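MtVAO615 (Myceliophthora thermophila, PDB 6F72) is probably an oxidoreductase that carries bicovalently bound FAD and, once reduced, reacts rapidly with molecular oxygen, though its substrate is not known. Local coordinates at residues D495-A498 / A499-Q503; T389-Y392 / D393-T397; S170-M173 / H174-K177; N535-R538 / L539-K543. All coordinates share one frame; numbering follows the deposited sequence.

Contact 1 (D495-A498 / A499-Q503)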
loop_
_atom_site.group_PDB
_atom_site.type_symbol
_atom_site.label_atom_id
_atom_site.label_comp_id
_atom_site.label_asym_id
_atom_site.label_seq_id
_atom_site.Cartn_x
_atom_site.Cartn_y
_atom_site.Cartn_z
ATOM N N ASP A 495 -5.757 -16.618 -7.296
ATOM C CA ASP A 495 -5.028 -16.394 -6.046
ATOM C C ASP A 495 -3.775 -17.306 -5.937
ATOM O O ASP A 495 -2.651 -16.799 -5.723
ATOM C CB ASP A 495 -5.985 -16.586 -4.852
ATOM C CG ASP A 495 -5.645 -15.706 -3.666
ATOM O OD1 ASP A 495 -4.981 -14.657 -3.853
ATOM O OD2 ASP A 495 -6.076 -16.059 -2.539
ATOM N N ARG A 496 -3.959 -18.621 -6.091
ATOM C CA ARG A 496 -2.838 -19.568 -6.017
ATOM C C ARG A 496 -1.856 -19.432 -7.183
ATOM O O ARG A 496 -0.629 -19.543 -6.980
ATOM C CB ARG A 496 -3.300 -21.018 -5.852
ATOM C CG ARG A 496 -4.014 -21.293 -4.525
ATOM C CD ARG A 496 -4.471 -22.744 -4.414
ATOM N NE ARG A 496 -5.153 -23.213 -5.633
ATOM C CZ ARG A 496 -6.472 -23.167 -5.865
ATOM N NH1 ARG A 496 -7.322 -22.693 -4.962
ATOM N NH2 ARG A 496 -6.938 -23.612 -7.017
ATOM N N TYR A 497 -2.380 -19.176 -8.385
ATOM C CA TYR A 497 -1.537 -18.824 -9.531
ATOM C C TYR A 497 -0.594 -17.655 -9.205
ATOM O O TYR A 497 0.612 -17.741 -9.479
ATOM C CB TYR A 497 -2.356 -18.506 -10.789
ATOM C CG TYR A 497 -1.510 -17.889 -11.888
ATOM C CD1 TYR A 497 -0.659 -18.681 -12.681
ATOM C CD2 TYR A 497 -1.539 -16.509 -12.119
ATOM C CE1 TYR A 497 0.140 -18.100 -13.670
ATOM C CE2 TYR A 497 -0.767 -15.923 -13.105
ATOM C CZ TYR A 497 0.083 -16.706 -13.863
ATOM O OH TYR A 497 0.847 -16.094 -14.830
ATOM N N ALA A 498 -1.127 -16.574 -8.627
ATOM C CA ALA A 498 -0.297 -15.404 -8.367
ATOM C C ALA A 498 0.853 -15.735 -7.393
ATOM O O ALA A 498 2.008 -15.452 -7.690
ATOM C CB ALA A 498 -1.129 -14.233 -7.866
ATOM N N ALA A 499 0.508 -16.386 -6.279
ATOM C CA ALA A 499 1.435 -16.731 -5.206
ATOM C C ALA A 499 2.503 -17.752 -5.595
ATOM O O ALA A 499 3.668 -17.567 -5.255
ATOM C CB ALA A 499 0.671 -17.232 -3.991
ATOM N N GLU A 500 2.112 -18.820 -6.284
ATOM C CA GLU A 500 3.003 -19.957 -6.445
ATOM C C GLU A 500 3.554 -20.168 -7.854
ATOM O O GLU A 500 4.465 -20.977 -8.043
ATOM C CB GLU A 500 2.410 -21.229 -5.818
ATOM C CG GLU A 500 1.245 -21.866 -6.548
ATOM C CD GLU A 500 0.241 -22.495 -5.596
ATOM O OE1 GLU A 500 0.320 -22.250 -4.378
ATOM O OE2 GLU A 500 -0.631 -23.235 -6.060
ATOM N N THR A 501 3.051 -19.390 -8.810
ATOM C CA THR A 501 3.520 -19.442 -10.185
ATOM C C THR A 501 4.035 -18.096 -10.647
ATOM O O THR A 501 5.202 -17.995 -11.033
ATOM C CB THR A 501 2.447 -20.018 -11.163
ATOM O OG1 THR A 501 2.087 -21.329 -10.736
ATOM C CG2 THR A 501 2.967 -20.109 -12.596
ATOM N N LEU A 502 3.194 -17.069 -10.627
ATOM C CA LEU A 502 3.610 -15.782 -11.170
ATOM C C LEU A 502 4.723 -15.099 -10.335
ATOM O O LEU A 502 5.748 -14.679 -10.903
ATOM C CB LEU A 502 2.427 -14.844 -11.412
ATOM C CG LEU A 502 2.766 -13.478 -12.026
ATOM C CD1 LEU A 502 3.420 -13.586 -13.396
ATOM C CD2 LEU A 502 1.538 -12.614 -12.113
ATOM N N GLN A 503 4.537 -15.000 -9.012
ATOM C CA GLN A 503 5.558 -14.396 -8.161
ATOM C C GLN A 503 6.925 -15.121 -8.225
ATOM O O GLN A 503 7.932 -14.439 -8.435
ATOM C CB GLN A 503 5.075 -14.173 -6.709
ATOM C CG GLN A 503 6.034 -13.368 -5.839
ATOM C CD GLN A 503 6.179 -11.927 -6.283
ATOM O OE1 GLN A 503 5.245 -11.147 -6.155
ATOM N NE2 GLN A 503 7.363 -11.561 -6.799
#
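Tyr497 lies against Thr501 and Leu502, the residues one turn further along helix 488-508, where the helix widens into a pi-type turn. The carbonyl oxygen of Tyr497 takes two backbone donors there: Leu502 N at 2.9 Å, nearly straight at 169°, and Thr501 N at 3.0 Å, more bent at 140°. From Ala498 O the i to i+5 pattern continues, with Gln503 N bonded at 2.9 Å, whereas Ala499 N and Glu500 N keep ordinary alpha-helical bonds to Asp495 O and Arg496 O.

The tight part surrounds the tyrosine ring. With CG anti to the backbone N (chi1 169°), the ring leans forward along the helix, bringing Leu502 N over one face. Leu502 CB approaches Tyr497 CE2 at 3.8 Å. The methyl CG2 of Thr501 comes to 3.6 Å from Tyr497 CE1, and the side chains of Tyr497 and Thr501 cross at about a right angle.

On the exposed side the base of Glu500 is still close-packed, its CG 3.0 Å from Arg496 O, but the charged ends are looser. Glu500 runs alongside Arg496, both pointing the same way. Arg496 NE remains 4.5 Å from Glu500 OE2, too far for a salt bridge, and the attraction across this gap is probably modest.

The buried face turns to strand 412-419, where Ala498 and Leu502 touch Asn414. Asp495 is held by His522, Asn102 and Asn521, while Gln503 bonds to Asp507 and to Ser415 O. Phe445, from the loop before strand 448-452, meets the ring of Tyr497.

Contact 2 (T389-Y392 / D393-T397)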
loop_
_atom_site.group_PDB
_atom_site.type_symbol
_atom_site.label_atom_id
_atom_site.label_comp_id
_atom_site.label_asym_id
_atom_site.label_seq_id
_atom_site.Cartn_x
_atom_site.Cartn_y
_atom_site.Cartn_z
ATOM N N THR A 389 2.569 24.356 -12.284
ATOM C CA THR A 389 2.987 25.409 -11.347
ATOM C C THR A 389 3.473 24.830 -10.020
ATOM O O THR A 389 4.394 25.364 -9.396
ATOM C CB THR A 389 1.827 26.384 -11.074
ATOM O OG1 THR A 389 1.200 26.718 -12.313
ATOM C CG2 THR A 389 2.319 27.676 -10.403
ATOM N N ASN A 390 2.852 23.727 -9.612
ATOM C CA ASN A 390 3.104 23.101 -8.324
ATOM C C ASN A 390 3.008 21.588 -8.462
ATOM O O ASN A 390 2.666 21.082 -9.539
ATOM C CB ASN A 390 2.093 23.626 -7.302
ATOM C CG ASN A 390 0.667 23.404 -7.741
ATOM O OD1 ASN A 390 0.111 22.327 -7.549
ATOM N ND2 ASN A 390 0.075 24.417 -8.358
ATOM N N TYR A 391 3.298 20.869 -7.382
ATOM C CA TYR A 391 3.221 19.411 -7.393
ATOM C C TYR A 391 1.801 18.862 -7.432
ATOM O O TYR A 391 1.541 17.915 -8.186
ATOM C CB TYR A 391 3.954 18.811 -6.204
ATOM C CG TYR A 391 3.877 17.297 -6.135
ATOM C CD1 TYR A 391 4.367 16.496 -7.174
ATOM C CD2 TYR A 391 3.323 16.669 -5.021
ATOM C CE1 TYR A 391 4.297 15.111 -7.107
ATOM C CE2 TYR A 391 3.255 15.287 -4.939
ATOM C CZ TYR A 391 3.745 14.515 -5.979
ATOM O OH TYR A 391 3.673 13.148 -5.878
ATOM N N TYR A 392 0.909 19.428 -6.605
ATOM C CA TYR A 392 -0.495 19.007 -6.516
ATOM C C TYR A 392 -1.108 18.940 -7.915
ATOM O O TYR A 392 -1.642 17.898 -8.303
ATOM C CB TYR A 392 -1.294 19.941 -5.588
ATOM C CG TYR A 392 -2.703 19.461 -5.225
ATOM C CD1 TYR A 392 -3.781 19.637 -6.111
ATOM C CD2 TYR A 392 -2.962 18.857 -3.981
ATOM C CE1 TYR A 392 -5.065 19.211 -5.778
ATOM C CE2 TYR A 392 -4.242 18.426 -3.642
ATOM C CZ TYR A 392 -5.290 18.606 -4.543
ATOM O OH TYR A 392 -6.560 18.178 -4.228
ATOM N N ASP A 393 -0.975 20.034 -8.670
ATOM C CA ASP A 393 -1.434 20.116 -10.063
ATOM C C ASP A 393 -0.879 19.038 -10.953
ATOM O O ASP A 393 -1.635 18.428 -11.707
ATOM C CB ASP A 393 -1.106 21.475 -10.670
ATOM C CG ASP A 393 -2.010 22.568 -10.162
ATOM O OD1 ASP A 393 -2.861 22.302 -9.281
ATOM O OD2 ASP A 393 -1.860 23.704 -10.653
ATOM N N HIS A 394 0.438 18.818 -10.869
ATOM C CA HIS A 394 1.112 17.748 -11.618
ATOM C C HIS A 394 0.527 16.380 -11.281
ATOM O O HIS A 394 0.172 15.621 -12.192
ATOM C CB HIS A 394 2.621 17.760 -11.361
ATOM C CG HIS A 394 3.331 16.537 -11.852
ATOM N ND1 HIS A 394 3.770 16.405 -13.152
ATOM C CD2 HIS A 394 3.691 15.397 -11.214
ATOM C CE1 HIS A 394 4.368 15.236 -13.293
ATOM N NE2 HIS A 394 4.330 14.602 -12.135
ATOM N N PHE A 395 0.434 16.088 -9.980
ATOM C CA PHE A 395 -0.098 14.823 -9.492
ATOM C C PHE A 395 -1.477 14.509 -10.084
ATOM O O PHE A 395 -1.681 13.428 -10.645
ATOM C CB PHE A 395 -0.158 14.794 -7.959
ATOM C CG PHE A 395 -0.500 13.444 -7.407
ATOM C CD1 PHE A 395 -1.830 13.052 -7.258
ATOM C CD2 PHE A 395 0.509 12.538 -7.077
ATOM C CE1 PHE A 395 -2.151 11.783 -6.783
ATOM C CE2 PHE A 395 0.201 11.274 -6.584
ATOM C CZ PHE A 395 -1.136 10.893 -6.446
ATOM N N PHE A 396 -2.408 15.457 -9.961
ATOM C CA PHE A 396 -3.794 15.205 -10.368
ATOM C C PHE A 396 -4.078 15.376 -11.864
ATOM O O PHE A 396 -5.105 14.884 -12.352
ATOM C CB PHE A 396 -4.802 15.936 -9.461
ATOM C CG PHE A 396 -4.923 15.321 -8.086
ATOM C CD1 PHE A 396 -5.514 14.061 -7.912
ATOM C CD2 PHE A 396 -4.425 15.979 -6.965
ATOM C CE1 PHE A 396 -5.618 13.486 -6.645
ATOM C CE2 PHE A 396 -4.528 15.407 -5.698
ATOM C CZ PHE A 396 -5.125 14.163 -5.536
ATOM N N THR A 397 -3.163 16.023 -12.592
ATOM C CA THR A 397 -3.184 15.979 -14.057
ATOM C C THR A 397 -3.042 14.519 -14.499
ATOM O O THR A 397 -3.844 14.032 -15.301
ATOM C CB THR A 397 -2.054 16.814 -14.698
ATOM O OG1 THR A 397 -2.088 18.144 -14.182
ATOM C CG2 THR A 397 -2.211 16.876 -16.222
HETATM O O HOH W 1 -0.221 23.989 -12.903
#
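An asparagine N-cap opens helix 391-399. Asn390 OD1 accepts Asp393 N at 2.8 Å in an almost straight bond (176°), satisfying an amide of the first turn that has no preceding helical carbonyl. The side chain of Asn390 can reach back because its CG sits between the backbone N and the carbonyl carbon (chi1 56°), turning OD1 over the helix start. A water links Asp393 OD2 to Thr389 N, tying the residue before the cap to the first turn. After a weak first bond from His394 N to Asn390 O, those from Phe395 N to Tyr391 O and from Phe396 N to Tyr392 O are regular.

Two side-chain contacts run along the helix. Tyr392 and Phe396 form an oblique pair of rings, neither stacked nor edge-to-face: Phe396 CE2 comes within 3.5 Å of Tyr392 CZ, over one face of the tyrosine, with the ring planes inclined at 52°. Beside them the hydroxyl OH of Tyr391 approaches the edge of the Phe395 ring, 3.4 Å from CD2, while Phe395 CB lies over a face of Tyr391.

Tyr392 also touches a glycan and, with Asn390, packs on helix 203-212, whose Tyr207 meets the ring of Phe395. On the sheet side, His394 bonds to Thr354 and rests on Val302 and Ser388, seating the helix against strands 302-310 and 382-388.

Contact 3 (S170-M173 / H174-K177)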
loop_
_atom_site.group_PDB
_atom_site.type_symbol
_atom_site.label_atom_id
_atom_site.label_comp_id
_atom_site.label_asym_id
_atom_site.label_seq_id
_atom_site.Cartn_x
_atom_site.Cartn_y
_atom_site.Cartn_z
ATOM N N SER A 170 -11.576 -4.587 15.755
ATOM C CA SER A 170 -10.727 -3.782 14.876
ATOM C C SER A 170 -10.522 -2.370 15.407
ATOM O O SER A 170 -11.477 -1.701 15.799
ATOM C CB SER A 170 -11.296 -3.728 13.453
ATOM O OG SER A 170 -10.632 -2.751 12.658
ATOM N N LEU A 171 -9.264 -1.929 15.412
ATOM C CA LEU A 171 -8.935 -0.554 15.751
ATOM C C LEU A 171 -8.982 0.226 14.461
ATOM O O LEU A 171 -8.114 0.091 13.592
ATOM C CB LEU A 171 -7.571 -0.452 16.438
ATOM C CG LEU A 171 -7.416 -1.346 17.669
ATOM C CD1 LEU A 171 -5.975 -1.406 18.136
ATOM C CD2 LEU A 171 -8.350 -0.894 18.786
ATOM N N TRP A 172 -10.041 1.011 14.330
ATOM C CA TRP A 172 -10.319 1.707 13.091
ATOM C C TRP A 172 -9.787 3.115 13.220
ATOM O O TRP A 172 -10.330 3.910 13.972
ATOM C CB TRP A 172 -11.826 1.674 12.784
ATOM C CG TRP A 172 -12.245 2.284 11.478
ATOM C CD1 TRP A 172 -11.618 2.152 10.278
ATOM C CD2 TRP A 172 -13.417 3.077 11.230
ATOM N NE1 TRP A 172 -12.301 2.827 9.297
ATOM C CE2 TRP A 172 -13.417 3.400 9.847
ATOM C CE3 TRP A 172 -14.465 3.553 12.039
ATOM C CZ2 TRP A 172 -14.422 4.182 9.249
ATOM C CZ3 TRP A 172 -15.474 4.335 11.440
ATOM C CH2 TRP A 172 -15.432 4.641 10.053
ATOM N N MET A 173 -8.734 3.400 12.459
ATOM C CA MET A 173 -7.906 4.601 12.600
ATOM C C MET A 173 -8.258 5.688 11.603
ATOM O O MET A 173 -7.693 6.790 11.663
ATOM C CB MET A 173 -6.410 4.244 12.396
ATOM C CG MET A 173 -5.953 3.002 13.138
ATOM S SD MET A 173 -6.369 3.028 14.897
ATOM C CE MET A 173 -5.188 4.245 15.442
ATOM N N HIS A 174 -9.187 5.369 10.705
ATOM C CA HIS A 174 -9.596 6.210 9.567
ATOM C C HIS A 174 -9.925 7.667 9.880
ATOM O O HIS A 174 -9.688 8.549 9.048
ATOM C CB HIS A 174 -10.804 5.553 8.866
ATOM C CG HIS A 174 -11.391 6.359 7.746
ATOM N ND1 HIS A 174 -10.654 6.776 6.657
ATOM C CD2 HIS A 174 -12.654 6.799 7.535
ATOM C CE1 HIS A 174 -11.432 7.461 5.836
ATOM N NE2 HIS A 174 -12.653 7.481 6.342
ATOM N N ASN A 175 -10.462 7.909 11.074
ATOM C CA ASN A 175 -11.001 9.215 11.424
ATOM C C ASN A 175 -10.026 10.098 12.200
ATOM O O ASN A 175 -10.390 11.186 12.610
ATOM C CB ASN A 175 -12.294 9.055 12.198
ATOM C CG ASN A 175 -13.342 8.324 11.415
ATOM O OD1 ASN A 175 -13.759 8.776 10.349
ATOM N ND2 ASN A 175 -13.761 7.172 11.928
ATOM N N LEU A 176 -8.789 9.629 12.376
ATOM C CA LEU A 176 -7.756 10.428 13.026
ATOM C C LEU A 176 -7.128 11.291 11.942
ATOM O O LEU A 176 -6.106 10.929 11.367
ATOM C CB LEU A 176 -6.743 9.523 13.745
ATOM C CG LEU A 176 -7.331 8.763 14.947
ATOM C CD1 LEU A 176 -6.350 7.744 15.482
ATOM C CD2 LEU A 176 -7.820 9.674 16.079
ATOM N N LYS A 177 -7.761 12.436 11.673
ATOM C CA LYS A 177 -7.460 13.258 10.491
ATOM C C LYS A 177 -6.713 14.575 10.745
ATOM O O LYS A 177 -6.521 15.362 9.806
ATOM C CB LYS A 177 -8.749 13.562 9.715
ATOM C CG LYS A 177 -9.504 12.348 9.188
ATOM C CD LYS A 177 -9.004 11.942 7.821
ATOM C CE LYS A 177 -10.022 11.061 7.107
ATOM N NZ LYS A 177 -9.278 10.214 6.120
HETATM O O HOH W 2 -10.825 6.525 13.739
#
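Trp172 O accepts a hydrogen bond from a water at 2.7 Å, and the same water receives Asn175 N at 3.0 Å, bridging the end of strand 169-172 to the turn that follows. That turn, Met173 to Leu176, is type I and is closed by Leu176 N on Met173 O at 3.1 Å.

The indole of Trp172 lies against the first residues of the turn. A chi1 of -176° swings it away from its own backbone N and carries the ring forward beside His174, whose CB lies only 3.1 Å from Trp172 NE1. The imidazole is inclined only 24° to the six-membered ring but displaced well to one side of it, so this is not a stack; His174 CD2 meets Trp172 CZ2 at 3.6 Å. Asn175 sets ND2 over one indole face toward its rim, 3.3 Å from Trp172 CZ3, with the amide plane almost perpendicular to the ring. That ND2 also bonds weakly to Asn129, and His174 NE2 bonds to Asn93. His174 N, over an indole face, is buried without a hydrogen-bonding partner in the model.

On the other side of the chain, Met173 bends its tail so that CE packs 3.7 Å from Leu176 CD1. Met173 touches the FAD, and Trp172 and Asn175 touch a glycan. The arrangement is a beta strand leading into a tight turn at the cofactor pocket of a PCMH-type FAD-binding domain.

Contact 4 (N535-R538 / L539-K543)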
loop_
_atom_site.group_PDB
_atom_site.type_symbol
_atom_site.label_atom_id
_atom_site.label_comp_id
_atom_site.label_asym_id
_atom_site.label_seq_id
_atom_site.Cartn_x
_atom_site.Cartn_y
_atom_site.Cartn_z
ATOM N N ASN A 535 17.472 -7.962 7.811
ATOM C CA ASN A 535 16.833 -7.179 8.891
ATOM C C ASN A 535 15.892 -7.943 9.815
ATOM O O ASN A 535 15.582 -7.455 10.899
ATOM C CB ASN A 535 16.064 -5.978 8.341
ATOM C CG ASN A 535 16.962 -4.820 7.992
ATOM O OD1 ASN A 535 18.087 -4.699 8.499
ATOM N ND2 ASN A 535 16.466 -3.947 7.122
ATOM N N TYR A 536 15.452 -9.128 9.385
ATOM C CA TYR A 536 14.413 -9.872 10.095
ATOM C C TYR A 536 14.722 -10.214 11.555
ATOM O O TYR A 536 13.841 -10.077 12.406
ATOM C CB TYR A 536 13.948 -11.127 9.323
ATOM C CG TYR A 536 12.618 -11.624 9.840
ATOM C CD1 TYR A 536 11.430 -11.022 9.416
ATOM C CD2 TYR A 536 12.546 -12.663 10.781
ATOM C CE1 TYR A 536 10.205 -11.436 9.903
ATOM C CE2 TYR A 536 11.318 -13.093 11.272
ATOM C CZ TYR A 536 10.157 -12.473 10.827
ATOM O OH TYR A 536 8.923 -12.880 11.289
ATOM N N ALA A 537 15.952 -10.639 11.846
ATOM C CA ALA A 537 16.333 -10.981 13.221
ATOM C C ALA A 537 16.132 -9.781 14.158
ATOM O O ALA A 537 15.581 -9.939 15.254
ATOM C CB ALA A 537 17.768 -11.479 13.281
ATOM N N ARG A 538 16.548 -8.596 13.699
ATOM C CA ARG A 538 16.474 -7.375 14.504
ATOM C C ARG A 538 15.039 -6.871 14.621
ATOM O O ARG A 538 14.628 -6.423 15.697
ATOM C CB ARG A 538 17.381 -6.262 13.978
ATOM C CG ARG A 538 17.646 -5.207 15.042
ATOM C CD ARG A 538 18.205 -3.915 14.489
ATOM N NE ARG A 538 18.023 -2.858 15.475
ATOM C CZ ARG A 538 18.157 -1.557 15.237
ATOM N NH1 ARG A 538 18.487 -1.123 14.023
ATOM N NH2 ARG A 538 17.965 -0.689 16.226
ATOM N N LEU A 539 14.301 -6.946 13.515
ATOM C CA LEU A 539 12.863 -6.677 13.506
ATOM C C LEU A 539 12.128 -7.569 14.499
ATOM O O LEU A 539 11.211 -7.114 15.187
ATOM C CB LEU A 539 12.300 -6.808 12.093
ATOM C CG LEU A 539 12.679 -5.683 11.125
ATOM C CD1 LEU A 539 12.422 -6.055 9.672
ATOM C CD2 LEU A 539 11.979 -4.372 11.472
ATOM N N LEU A 540 12.542 -8.828 14.585
ATOM C CA LEU A 540 11.952 -9.784 15.516
ATOM C C LEU A 540 12.276 -9.462 16.971
ATOM O O LEU A 540 11.426 -9.626 17.854
ATOM C CB LEU A 540 12.362 -11.220 15.169
ATOM C CG LEU A 540 11.628 -12.354 15.885
ATOM C CD1 LEU A 540 10.142 -12.418 15.499
ATOM C CD2 LEU A 540 12.320 -13.672 15.572
ATOM N N ARG A 541 13.505 -9.025 17.217
ATOM C CA ARG A 541 13.900 -8.527 18.535
ATOM C C ARG A 541 13.081 -7.317 18.980
ATOM O O ARG A 541 12.699 -7.244 20.146
ATOM C CB ARG A 541 15.384 -8.213 18.575
ATOM C CG ARG A 541 16.263 -9.452 18.616
ATOM C CD ARG A 541 17.675 -9.113 19.063
ATOM N NE ARG A 541 18.365 -8.206 18.145
ATOM C CZ ARG A 541 19.040 -8.581 17.054
ATOM N NH1 ARG A 541 19.125 -9.859 16.681
ATOM N NH2 ARG A 541 19.632 -7.659 16.312
ATOM N N VAL A 542 12.832 -6.372 18.069
ATOM C CA VAL A 542 12.012 -5.190 18.380
ATOM C C VAL A 542 10.562 -5.633 18.668
ATOM O O VAL A 542 9.958 -5.191 19.643
ATOM C CB VAL A 542 12.035 -4.116 17.256
ATOM C CG1 VAL A 542 11.172 -2.910 17.630
ATOM C CG2 VAL A 542 13.454 -3.647 16.973
ATOM N N LYS A 543 10.035 -6.520 17.823
ATOM C CA LYS A 543 8.707 -7.101 18.001
ATOM C C LYS A 543 8.543 -7.767 19.372
ATOM O O LYS A 543 7.548 -7.514 20.056
ATOM C CB LYS A 543 8.388 -8.092 16.860
ATOM C CG LYS A 543 7.166 -8.988 17.069
ATOM C CD LYS A 543 5.850 -8.239 16.928
ATOM C CE LYS A 543 4.694 -9.217 16.802
ATOM N NZ LYS A 543 3.426 -8.445 16.747
#
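Segments 535-538 and 539-543 follow one another along alpha helix 536-546, in the berberine-like region of the chain. Four successive i to i+4 backbone bonds cross from the first segment to the second: Leu539 N to Asn535 O, Leu540 N to Tyr536 O, Arg541 N to Ala537 O and Val542 N to Arg538 O. The bond from Leu539 N to Asn535 O is 3.0 Å long and nearly straight at 173°; the one from Leu540 N to Tyr536 O is shorter, 2.8 Å, but more bent at 148°.

Around this regular ladder the side chains are unequally packed. Leu539 CD1 lies 3.9 Å from Asn535 CB, and the leucine is buried against Trp276 and Ala277 of helix 272-278. Val542 places CG2 3.3 Å from Arg538 O and touches Ala277 as well. Tyr536 makes a looser contact, its ring atom CE2 standing 4.4 Å from Leu540 CD1; its hydroxyl bonds instead to Gly559 N.

The two arginines cross at about a right angle. Arg538 runs out extended from the helix and makes a cation-pi contact with Trp276. Arg541 bends at chi3 and folds its guanidinium back over the preceding turn, so that Ala537 O and Arg538 CA lie over one of its faces. The two guanidinium planes are only 19° apart, but the charged groups do not touch: Arg541 NH2 instead packs against the aliphatic Arg538 CG at 3.4 Å.

How the contacts relate
Along the chain the order is contact 3, contact 2, contact 1, contact 4, each closing before the next opens, and none touches another. Contact 3 belongs to the PCMH-type FAD-binding region and contact 4 to the berberine-like region, their centres about 27 Å apart and nearest atoms about 12 Å. Contacts 1 and 2 flank opposite outermost strands of the seven-stranded antiparallel sheet: helix 488-508 meets strand 412-419, helix 391-399 meets strand 382-388, and their centres are about 36 Å apart. Contact 2 also packs on helix 203-212 of the FAD-binding region, so it joins that region to the sheet. Of the four, contact 3 alone touches the flavin cofactor.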